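Local coordinates for protein BB0689 (Borrelia burgdorferi, PDB 4D53) that is an outer surface lipoprotein of the bacterial CAP superfamily whose molecular function is not firmly established, at residues E33-D36 / T37-K40; T62-M65 / Q66-H69; L105-T108 / D109-K112; L118-T121 / D122-I126. All blocks are in the same frame, centred on the assembly; numbering follows the deposited sequence.

Contact 1: E33-D36 / T37-K40; sequences EIDD and TLEK
The amide of Glu39 binds the carbonyl of Asp35 (N to O 2.9 Å) and that of Lys40 the carbonyl of Asp36; these bonds form the first turn of the helix that follows strand 33-34. Ahead of that turn stands Asp35, the N-cap. Its CG is turned anti to the backbone N (chi1 180°), which brings the carboxylate to the start of the helix, where OD2 accepts from Leu38 N at 3.0 Å through its anti lone pair, with an N-H...O angle of 157°. Aspartate suits the place because a short acidic side chain can both satisfy an amide of the first turn and, probably, be stabilised by the helix dipole. The other oxygen, OD1, forms a salt bridge with Arg134, so both carboxylate oxygens are engaged and the group is fixed in rotation. Thr37 leans against the cap, its CB 3.3 Å from Asp35 OD2, while Leu38 turns its branched end to the buried side and packs on Phe75 and Lys112. Glu39 slants over Ile34: its CG and CD lie over the methyl CG2 of Ile34, which is 3.5 Å from OE2. That oxygen is hydrogen-bonded to Tyr17 OH, so the apolar methyl flanks a carboxylate that is held elsewhere. Asp36 OD1 and Glu39 OE1 are 4.3 Å apart, a probably mildly unfavourable pair of like charges at the surface, though acidic residues are generally favoured in the first turn. The arrangement is a classic aspartate N-cap, here at the strand-to-helix junction leading into helix 36-52 of the CAP domain.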
loop_
_atom_site.group_PDB
_atom_site.type_symbol
_atom_site.label_atom_id
_atom_site.label_comp_id
_atom_site.label_asym_id
_atom_site.label_seq_id
_atom_site.Cartn_x
_atom_site.Cartn_y
_atom_site.Cartn_z
ATOM N N GLU A 33 -1.102 -7.577 -10.669
ATOM C CA GLU A 33 0.349 -7.725 -10.969
ATOM C C GLU A 33 1.092 -6.636 -10.227
ATOM O O GLU A 33 0.632 -5.505 -10.178
ATOM C CB GLU A 33 0.582 -7.523 -12.473
ATOM C CG GLU A 33 0.016 -8.740 -13.216
ATOM C CD GLU A 33 0.174 -8.698 -14.738
ATOM O OE1 GLU A 33 0.815 -7.756 -15.296
ATOM O OE2 GLU A 33 -0.348 -9.655 -15.359
ATOM N N ILE A 34 2.197 -6.993 -9.656
ATOM C CA ILE A 34 3.039 -5.978 -8.925
ATOM C C ILE A 34 3.587 -4.970 -9.878
ATOM O O ILE A 34 4.066 -5.364 -10.962
ATOM C CB ILE A 34 4.162 -6.665 -8.183
ATOM C CG1 ILE A 34 3.585 -7.612 -7.143
ATOM C CG2 ILE A 34 5.043 -5.611 -7.476
ATOM C CD1 ILE A 34 4.570 -8.657 -6.657
ATOM N N ASP A 35 3.498 -3.681 -9.560
ATOM C CA ASP A 35 3.887 -2.629 -10.494
ATOM C C ASP A 35 4.988 -1.763 -9.874
ATOM O O ASP A 35 4.834 -1.246 -8.722
ATOM C CB ASP A 35 2.681 -1.779 -10.824
ATOM C CG ASP A 35 3.008 -0.646 -11.800
ATOM O OD1 ASP A 35 2.965 -0.915 -12.998
ATOM O OD2 ASP A 35 3.278 0.513 -11.379
ATOM N N ASP A 36 6.106 -1.593 -10.597
ATOM C CA ASP A 36 7.211 -0.769 -10.122
ATOM C C ASP A 36 6.874 0.652 -9.811
ATOM O O ASP A 36 7.440 1.218 -8.869
ATOM C CB ASP A 36 8.359 -0.726 -11.175
ATOM C CG ASP A 36 9.011 -2.059 -11.379
ATOM O OD1 ASP A 36 9.051 -2.870 -10.446
ATOM O OD2 ASP A 36 9.500 -2.293 -12.508
ATOM N N THR A 37 6.072 1.305 -10.602
ATOM C CA THR A 37 5.723 2.669 -10.301
ATOM C C THR A 37 4.942 2.765 -8.989
ATOM O O THR A 37 5.173 3.691 -8.204
ATOM C CB THR A 37 4.947 3.317 -11.430
ATOM O OG1 THR A 37 5.754 3.269 -12.600
ATOM C CG2 THR A 37 4.633 4.723 -11.216
ATOM N N LEU A 38 3.963 1.880 -8.797
ATOM C CA LEU A 38 3.171 1.900 -7.537
ATOM C C LEU A 38 4.099 1.608 -6.373
ATOM O O LEU A 38 3.958 2.233 -5.322
ATOM C CB LEU A 38 1.997 0.924 -7.550
ATOM C CG LEU A 38 0.892 1.268 -8.545
ATOM C CD1 LEU A 38 -0.260 0.269 -8.401
ATOM C CD2 LEU A 38 0.361 2.675 -8.393
ATOM N N GLU A 39 5.033 0.675 -6.512
ATOM C CA GLU A 39 5.955 0.393 -5.424
ATOM C C GLU A 39 6.812 1.634 -5.053
ATOM O O GLU A 39 7.056 1.903 -3.879
ATOM C CB GLU A 39 6.887 -0.776 -5.734
ATOM C CG GLU A 39 6.201 -2.134 -5.576
ATOM C CD GLU A 39 7.158 -3.281 -5.543
ATOM O OE1 GLU A 39 8.145 -3.193 -6.277
ATOM O OE2 GLU A 39 6.941 -4.308 -4.881
ATOM N N LYS A 40 7.221 2.385 -6.075
ATOM C CA LYS A 40 8.066 3.584 -5.845
ATOM C C LYS A 40 7.240 4.684 -5.144
ATOM O O LYS A 40 7.711 5.273 -4.176
ATOM C CB LYS A 40 8.617 4.119 -7.168
ATOM C CG LYS A 40 9.554 5.334 -7.030
ATOM C CD LYS A 40 9.674 6.247 -8.245
ATOM C CE LYS A 40 9.977 5.489 -9.520
ATOM N NZ LYS A 40 9.764 6.388 -10.706
#

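Contact 2: T62-M65 / Q66-H69; sequences TTPM and QRIH
Gln66 sends its extended side chain back past the chain leading into helix 64-69, a short helix of the CAP domain, with NE2 3.8 Å from Thr62 CA. Thr63 occupies the N-cap position but makes no side-chain capping bond, and Pro64 is the first helical residue, a place that suits proline because no amide hydrogen is required there. Arg67 follows. Its amide binds Thr63 O at 2.9 Å, and its side chain, bent at chi3 (-64°), folds back along the N-terminal end of the helix. The guanidinium lies with one face over the Thr63-Pro64 peptide, Thr63 C and Pro64 N both 3.3 Å from its plane. At its edge NH1 donates to Thr62 OG1 at 2.8 Å, the oxygen lying within 1° of the guanidinium plane. The bonds of NH2 lie outside these residues: a salt bridge to Glu80 and a hydrogen bond to the carbonyl of His57. Arginine, with several donors and a flat face, thus joins loop, helix and strand. Ile68, which donates its amide to Pro64 O, is the buried residue of the turn and packs on Leu38, Val41 and Phe75. His69 donates its amide to Met65 O, which lies 3.4 Å above the His69 ring plane, displaced toward the rim. The far ring nitrogen, NE2, bonds to the carbonyl of Phe75. Met65 runs alongside the ring, its CG over the face in a CH-pi contact, 3.8 Å from the ring centroid.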
loop_
_atom_site.group_PDB
_atom_site.type_symbol
_atom_site.label_atom_id
_atom_site.label_comp_id
_atom_site.label_asym_id
_atom_site.label_seq_id
_atom_site.Cartn_x
_atom_site.Cartn_y
_atom_site.Cartn_z
ATOM N N THR A 62 -1.582 16.671 -1.128
ATOM C CA THR A 62 -1.628 15.713 -2.198
ATOM C C THR A 62 -2.672 14.639 -1.924
ATOM O O THR A 62 -3.170 14.481 -0.816
ATOM C CB THR A 62 -0.264 15.019 -2.419
ATOM O OG1 THR A 62 0.105 14.184 -1.292
ATOM C CG2 THR A 62 0.821 16.098 -2.622
ATOM N N THR A 63 -3.073 13.983 -2.979
ATOM C CA THR A 63 -3.970 12.858 -2.922
ATOM C C THR A 63 -3.247 11.606 -3.504
ATOM O O THR A 63 -2.247 11.720 -4.202
ATOM C CB THR A 63 -5.185 13.182 -3.778
ATOM O OG1 THR A 63 -6.117 12.147 -3.650
ATOM C CG2 THR A 63 -4.819 13.190 -5.181
ATOM N N PRO A 64 -3.751 10.388 -3.227
ATOM C CA PRO A 64 -3.099 9.202 -3.832
ATOM C C PRO A 64 -2.963 9.282 -5.332
ATOM O O PRO A 64 -1.867 8.997 -5.861
ATOM C CB PRO A 64 -4.044 8.068 -3.450
ATOM C CG PRO A 64 -4.655 8.536 -2.180
ATOM C CD PRO A 64 -4.836 10.002 -2.323
ATOM N N MET A 65 -4.038 9.649 -6.033
ATOM C CA MET A 65 -3.937 9.789 -7.544
ATOM C C MET A 65 -2.857 10.762 -7.989
ATOM O O MET A 65 -2.060 10.480 -8.880
ATOM C CB MET A 65 -5.278 10.201 -8.182
ATOM C CG MET A 65 -5.257 10.156 -9.720
ATOM S SD MET A 65 -6.131 8.716 -10.384
ATOM C CE MET A 65 -7.811 9.036 -9.839
ATOM N N GLN A 66 -2.802 11.915 -7.317
ATOM C CA GLN A 66 -1.831 12.939 -7.620
ATOM C C GLN A 66 -0.433 12.455 -7.349
ATOM O O GLN A 66 0.483 12.732 -8.093
ATOM C CB GLN A 66 -2.212 14.108 -6.732
ATOM C CG GLN A 66 -1.519 15.419 -6.788
ATOM C CD GLN A 66 -2.322 16.481 -5.988
ATOM O OE1 GLN A 66 -3.559 16.356 -5.761
ATOM N NE2 GLN A 66 -1.614 17.535 -5.559
ATOM N N ARG A 67 -0.232 11.687 -6.263
ATOM C CA ARG A 67 1.074 11.176 -5.966
ATOM C C ARG A 67 1.520 10.178 -7.049
ATOM O O ARG A 67 2.679 10.121 -7.384
ATOM C CB ARG A 67 1.113 10.491 -4.583
ATOM C CG ARG A 67 1.092 11.531 -3.496
ATOM C CD ARG A 67 1.354 11.019 -2.108
ATOM N NE ARG A 67 0.336 10.105 -1.657
ATOM C CZ ARG A 67 -0.809 10.466 -1.050
ATOM N NH1 ARG A 67 -1.137 11.725 -0.834
ATOM N NH2 ARG A 67 -1.680 9.556 -0.670
ATOM N N ILE A 68 0.602 9.362 -7.540
ATOM C CA ILE A 68 0.950 8.426 -8.605
ATOM C C ILE A 68 1.189 9.208 -9.936
ATOM O O ILE A 68 2.137 8.893 -10.660
ATOM C CB ILE A 68 -0.130 7.362 -8.831
ATOM C CG1 ILE A 68 -0.252 6.478 -7.555
ATOM C CG2 ILE A 68 0.261 6.483 -10.039
ATOM C CD1 ILE A 68 -1.519 5.682 -7.458
ATOM N N HIS A 69 0.362 10.208 -10.202
ATOM C CA HIS A 69 0.518 11.001 -11.453
ATOM C C HIS A 69 1.801 11.779 -11.534
ATOM O O HIS A 69 2.198 12.194 -12.601
ATOM C CB HIS A 69 -0.616 11.940 -11.683
ATOM C CG HIS A 69 -1.818 11.277 -12.216
ATOM N ND1 HIS A 69 -3.023 11.925 -12.351
ATOM C CD2 HIS A 69 -2.026 9.998 -12.594
ATOM C CE1 HIS A 69 -3.919 11.080 -12.824
ATOM N NE2 HIS A 69 -3.339 9.901 -12.970
#

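Contact 3: L105-T108 / D109-K112; sequences LINT and DTDK
The turn that carries the chain from the end of helix 99-105 to strand 112-119 is organised round two buried polar side chains, Asn107 and Thr110. Ile106 is the first residue to leave helical geometry, and Asn107 then directs its side chain inward across the turn. A chi1 of 86° folds the amide group over the following residues, where it meets Thr110 roughly at a right angle. Its CG lies 3.4 Å from Thr110 OG1. One end of the amide group approaches the backbone N of Asp109 and of Thr110, but which atom sits there is uncertain and no bond is assigned. A short amide that could offer either a donor or an acceptor plausibly suits such a turn, and Thr110 offers a small hydroxyl. On the outer side Thr108 and Asp109 are linked by a water, which accepts from Thr108 N at 3.0 Å and donates weakly to Asp109 OD1 at 3.3 Å. The stronger hold on Asp109 comes from the salt bridge of its OD2 with Arg79. Farther along, Asp111 and Lys112 both face Gly132 in a classic beta bulge where the strand begins. Arg24 of helix 10-26 takes the carbonyls of Leu105 and Asn107, tying the turn to that helix. Leu105 packs on Trp95 and Leu96 of helix 91-96, whereas Asn107 and Thr110 both rest on Phe131 of strand 125-134, with Leu77 of strand 75-84 beside Thr110.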
loop_
_atom_site.group_PDB
_atom_site.type_symbol
_atom_site.label_atom_id
_atom_site.label_comp_id
_atom_site.label_asym_id
_atom_site.label_seq_id
_atom_site.Cartn_x
_atom_site.Cartn_y
_atom_site.Cartn_z
ATOM N N LEU A 105 -9.142 -4.030 -0.685
ATOM C CA LEU A 105 -8.525 -5.334 -0.834
ATOM C C LEU A 105 -9.253 -6.252 -1.802
ATOM O O LEU A 105 -8.623 -7.069 -2.472
ATOM C CB LEU A 105 -8.458 -6.066 0.485
ATOM C CG LEU A 105 -7.514 -5.586 1.558
ATOM C CD1 LEU A 105 -7.712 -6.397 2.868
ATOM C CD2 LEU A 105 -6.078 -5.783 1.058
ATOM N N ILE A 106 -10.555 -6.142 -1.869
ATOM C CA ILE A 106 -11.320 -7.038 -2.745
ATOM C C ILE A 106 -11.876 -6.310 -4.016
ATOM O O ILE A 106 -12.840 -6.798 -4.610
ATOM C CB ILE A 106 -12.468 -7.771 -1.949
ATOM C CG1 ILE A 106 -13.528 -6.800 -1.480
ATOM C CG2 ILE A 106 -11.859 -8.591 -0.852
ATOM C CD1 ILE A 106 -14.814 -7.499 -0.972
ATOM N N ASN A 107 -11.306 -5.169 -4.374
ATOM C CA ASN A 107 -11.755 -4.396 -5.529
ATOM C C ASN A 107 -11.553 -5.161 -6.872
ATOM O O ASN A 107 -10.631 -5.955 -7.022
ATOM C CB ASN A 107 -11.181 -3.017 -5.545
ATOM C CG ASN A 107 -9.830 -2.942 -6.185
ATOM O OD1 ASN A 107 -8.743 -3.118 -5.571
ATOM N ND2 ASN A 107 -9.887 -2.811 -7.497
ATOM N N THR A 108 -12.440 -4.871 -7.820
ATOM C CA THR A 108 -12.327 -5.413 -9.201
ATOM C C THR A 108 -12.007 -4.351 -10.191
ATOM O O THR A 108 -12.034 -4.624 -11.383
ATOM C CB THR A 108 -13.677 -6.037 -9.688
ATOM O OG1 THR A 108 -14.727 -5.071 -9.623
ATOM C CG2 THR A 108 -13.974 -7.171 -8.925
ATOM N N ASP A 109 -11.700 -3.137 -9.741
ATOM C CA ASP A 109 -11.485 -2.008 -10.583
ATOM C C ASP A 109 -10.031 -1.883 -11.052
ATOM O O ASP A 109 -9.770 -1.014 -11.853
ATOM C CB ASP A 109 -11.716 -0.671 -9.896
ATOM C CG ASP A 109 -13.098 -0.405 -9.482
ATOM O OD1 ASP A 109 -14.037 -1.170 -9.892
ATOM O OD2 ASP A 109 -13.166 0.610 -8.695
ATOM N N THR A 110 -9.081 -2.550 -10.393
ATOM C CA THR A 110 -7.641 -2.225 -10.573
ATOM C C THR A 110 -6.995 -3.510 -11.054
ATOM O O THR A 110 -7.503 -4.577 -10.750
ATOM C CB THR A 110 -6.962 -1.713 -9.255
ATOM O OG1 THR A 110 -7.127 -2.729 -8.255
ATOM C CG2 THR A 110 -7.513 -0.391 -8.817
ATOM N N ASP A 111 -5.880 -3.440 -11.811
ATOM C CA ASP A 111 -5.139 -4.608 -12.165
ATOM C C ASP A 111 -3.722 -4.651 -11.684
ATOM O O ASP A 111 -3.032 -5.651 -11.871
ATOM C CB ASP A 111 -5.196 -4.928 -13.695
ATOM C CG ASP A 111 -4.676 -3.820 -14.566
ATOM O OD1 ASP A 111 -4.332 -2.741 -14.085
ATOM O OD2 ASP A 111 -4.637 -4.045 -15.790
ATOM N N LYS A 112 -3.270 -3.571 -11.057
ATOM C CA LYS A 112 -1.895 -3.462 -10.566
ATOM C C LYS A 112 -1.917 -3.157 -9.040
ATOM O O LYS A 112 -2.779 -2.460 -8.584
ATOM C CB LYS A 112 -1.190 -2.285 -11.251
ATOM C CG LYS A 112 -1.142 -2.398 -12.786
ATOM C CD LYS A 112 -0.428 -3.618 -13.290
ATOM C CE LYS A 112 -0.536 -3.748 -14.827
ATOM N NZ LYS A 112 0.384 -4.840 -15.171
HETATM O O HOH W 1 -14.615 -2.925 -7.158
#

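Contact 4: L118-T121 / D122-I126; sequences LKTT and DNIDI
Leu118 and Ile126 form an antiparallel hydrogen-bonded pair, with Leu118 N to Ile126 O and Ile126 N to Leu118 O both 2.8 Å and both donors in the carbonyl plane. Next to it Lys119 and Asp125 make a non-hydrogen-bonded pair, and beyond this the amide of Thr120 donates to Ile124 O at 3.0 Å. The connection is a type I turn from Thr120 to Asn123 with a G1 beta bulge, a 3:5 hairpin. Asn123 takes the bulge position with a positive phi (74°), where glycine or asparagine is usual. The bond from Asn123 N to Thr120 O, at 3.2 Å, reaches the oxygen from above the carbonyl plane (65° out of it), not along a lone pair. With chi1 at 68° the Thr120 hydroxyl is tucked over its own backbone and faces the turn, where OG1 accepts from Ile124 N at 3.0 Å. It also donates to Asp122 OD1, but the separation of 2.4 Å is improbably short and its exact length doubtful; the bond from Ile124 N alone makes threonine useful here. Asp122 OD1 receives a further, weak bond from Gly4 N. Thr121 OG1 is bound by His5 N, and Asp125 OD2 forms a salt bridge with Arg117. On the apolar face Ile124 CG2 meets Leu118 CD2 at 3.8 Å. The hairpin joins the two central strands of the sheet, 112-119 and 125-134. Leu118 and Ile126 turn to helix 36-52, packing on Ala46 and Leu49, while the N-terminal segment runs beside the turn, with backbone bonds between Ile7 and Lys119 and between His5 and Thr121.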
loop_
_atom_site.group_PDB
_atom_site.type_symbol
_atom_site.label_atom_id
_atom_site.label_comp_id
_atom_site.label_asym_id
_atom_site.label_seq_id
_atom_site.Cartn_x
_atom_site.Cartn_y
_atom_site.Cartn_z
ATOM N N LEU A 118 7.589 0.490 5.728
ATOM C CA LEU A 118 8.641 1.256 6.486
ATOM C C LEU A 118 8.777 0.761 7.882
ATOM O O LEU A 118 7.819 0.697 8.673
ATOM C CB LEU A 118 8.328 2.754 6.438
ATOM C CG LEU A 118 9.266 3.564 7.343
ATOM C CD1 LEU A 118 10.658 3.594 6.714
ATOM C CD2 LEU A 118 8.690 4.947 7.428
ATOM N N LYS A 119 9.969 0.210 8.216
ATOM C CA LYS A 119 10.218 -0.279 9.552
ATOM C C LYS A 119 11.578 0.272 9.945
ATOM O O LYS A 119 12.549 0.218 9.139
ATOM C CB LYS A 119 10.136 -1.758 9.507
ATOM C CG LYS A 119 10.005 -2.463 10.787
ATOM C CD LYS A 119 9.851 -3.944 10.534
ATOM C CE LYS A 119 10.066 -4.593 11.890
ATOM N NZ LYS A 119 9.965 -6.070 11.887
ATOM N N THR A 120 11.627 0.985 11.053
ATOM C CA THR A 120 12.824 1.742 11.390
ATOM C C THR A 120 13.359 1.287 12.708
ATOM O O THR A 120 12.706 0.575 13.446
ATOM C CB THR A 120 12.605 3.211 11.550
ATOM O OG1 THR A 120 11.790 3.418 12.729
ATOM C CG2 THR A 120 12.091 3.793 10.294
ATOM N N THR A 121 14.556 1.775 13.007
ATOM C CA THR A 121 15.230 1.411 14.244
ATOM C C THR A 121 14.611 2.064 15.418
ATOM O O THR A 121 14.794 1.566 16.508
ATOM C CB THR A 121 16.766 1.708 14.178
ATOM O OG1 THR A 121 17.034 3.033 13.715
ATOM C CG2 THR A 121 17.375 0.776 13.166
ATOM N N ASP A 122 13.858 3.144 15.196
ATOM C CA ASP A 122 13.104 3.825 16.281
ATOM C C ASP A 122 11.618 3.426 16.292
ATOM O O ASP A 122 10.775 4.199 16.698
ATOM C CB ASP A 122 13.326 5.380 16.266
ATOM C CG ASP A 122 12.932 6.033 14.964
ATOM O OD1 ASP A 122 12.682 5.358 13.923
ATOM O OD2 ASP A 122 12.868 7.277 14.936
ATOM N N ASN A 123 11.292 2.209 15.831
ATOM C CA ASN A 123 9.970 1.639 16.053
ATOM C C ASN A 123 8.862 2.242 15.210
ATOM O O ASN A 123 7.752 2.136 15.591
ATOM C CB ASN A 123 9.531 1.790 17.502
ATOM C CG ASN A 123 10.327 0.934 18.433
ATOM O OD1 ASN A 123 11.455 0.531 18.131
ATOM N ND2 ASN A 123 9.741 0.641 19.580
ATOM N N ILE A 124 9.171 2.882 14.105
ATOM C CA ILE A 124 8.176 3.178 13.115
ATOM C C ILE A 124 7.875 1.924 12.313
ATOM O O ILE A 124 8.788 1.093 12.019
ATOM C CB ILE A 124 8.629 4.325 12.256
ATOM C CG1 ILE A 124 8.737 5.557 13.133
ATOM C CG2 ILE A 124 7.696 4.547 11.102
ATOM C CD1 ILE A 124 9.500 6.679 12.460
ATOM N N ASP A 125 6.571 1.678 12.080
ATOM C CA ASP A 125 6.117 0.498 11.310
ATOM C C ASP A 125 4.900 0.868 10.501
ATOM O O ASP A 125 3.743 0.852 11.064
ATOM C CB ASP A 125 5.794 -0.635 12.245
ATOM C CG ASP A 125 5.439 -1.956 11.523
ATOM O OD1 ASP A 125 5.253 -2.034 10.265
ATOM O OD2 ASP A 125 5.314 -3.005 12.224
ATOM N N ILE A 126 5.093 1.136 9.214
ATOM C CA ILE A 126 4.028 1.691 8.380
ATOM C C ILE A 126 3.899 0.879 7.113
ATOM O O ILE A 126 4.917 0.668 6.403
ATOM C CB ILE A 126 4.287 3.143 8.019
ATOM C CG1 ILE A 126 4.255 4.029 9.313
ATOM C CG2 ILE A 126 3.261 3.674 7.034
ATOM C CD1 ILE A 126 4.617 5.482 9.066
#

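Contact 1 touches both contact 2 and contact 3, which do not touch each other. Contacts 1 and 2 begin successive helices and meet through Leu38 CD2 and Ile68 CD1, 3.7 Å apart; contact 1 meets contact 3 where Glu33 OE1 and Lys112 NZ form a salt bridge at 3.0 Å. Contacts 3 and 4 lie at the two ends of strand 112-119, on opposite sides of the chain's centre, and strand 33-34 of contact 1 is its neighbour in the sheet. Contact 2 is the surface one, the others being partly buried. Their chemistry differs accordingly: a carboxylate cap in contact 1, a multiply bonded guanidinium in contact 2, inward polar side chains in contact 3, and a threonine-braced hairpin in contact 4.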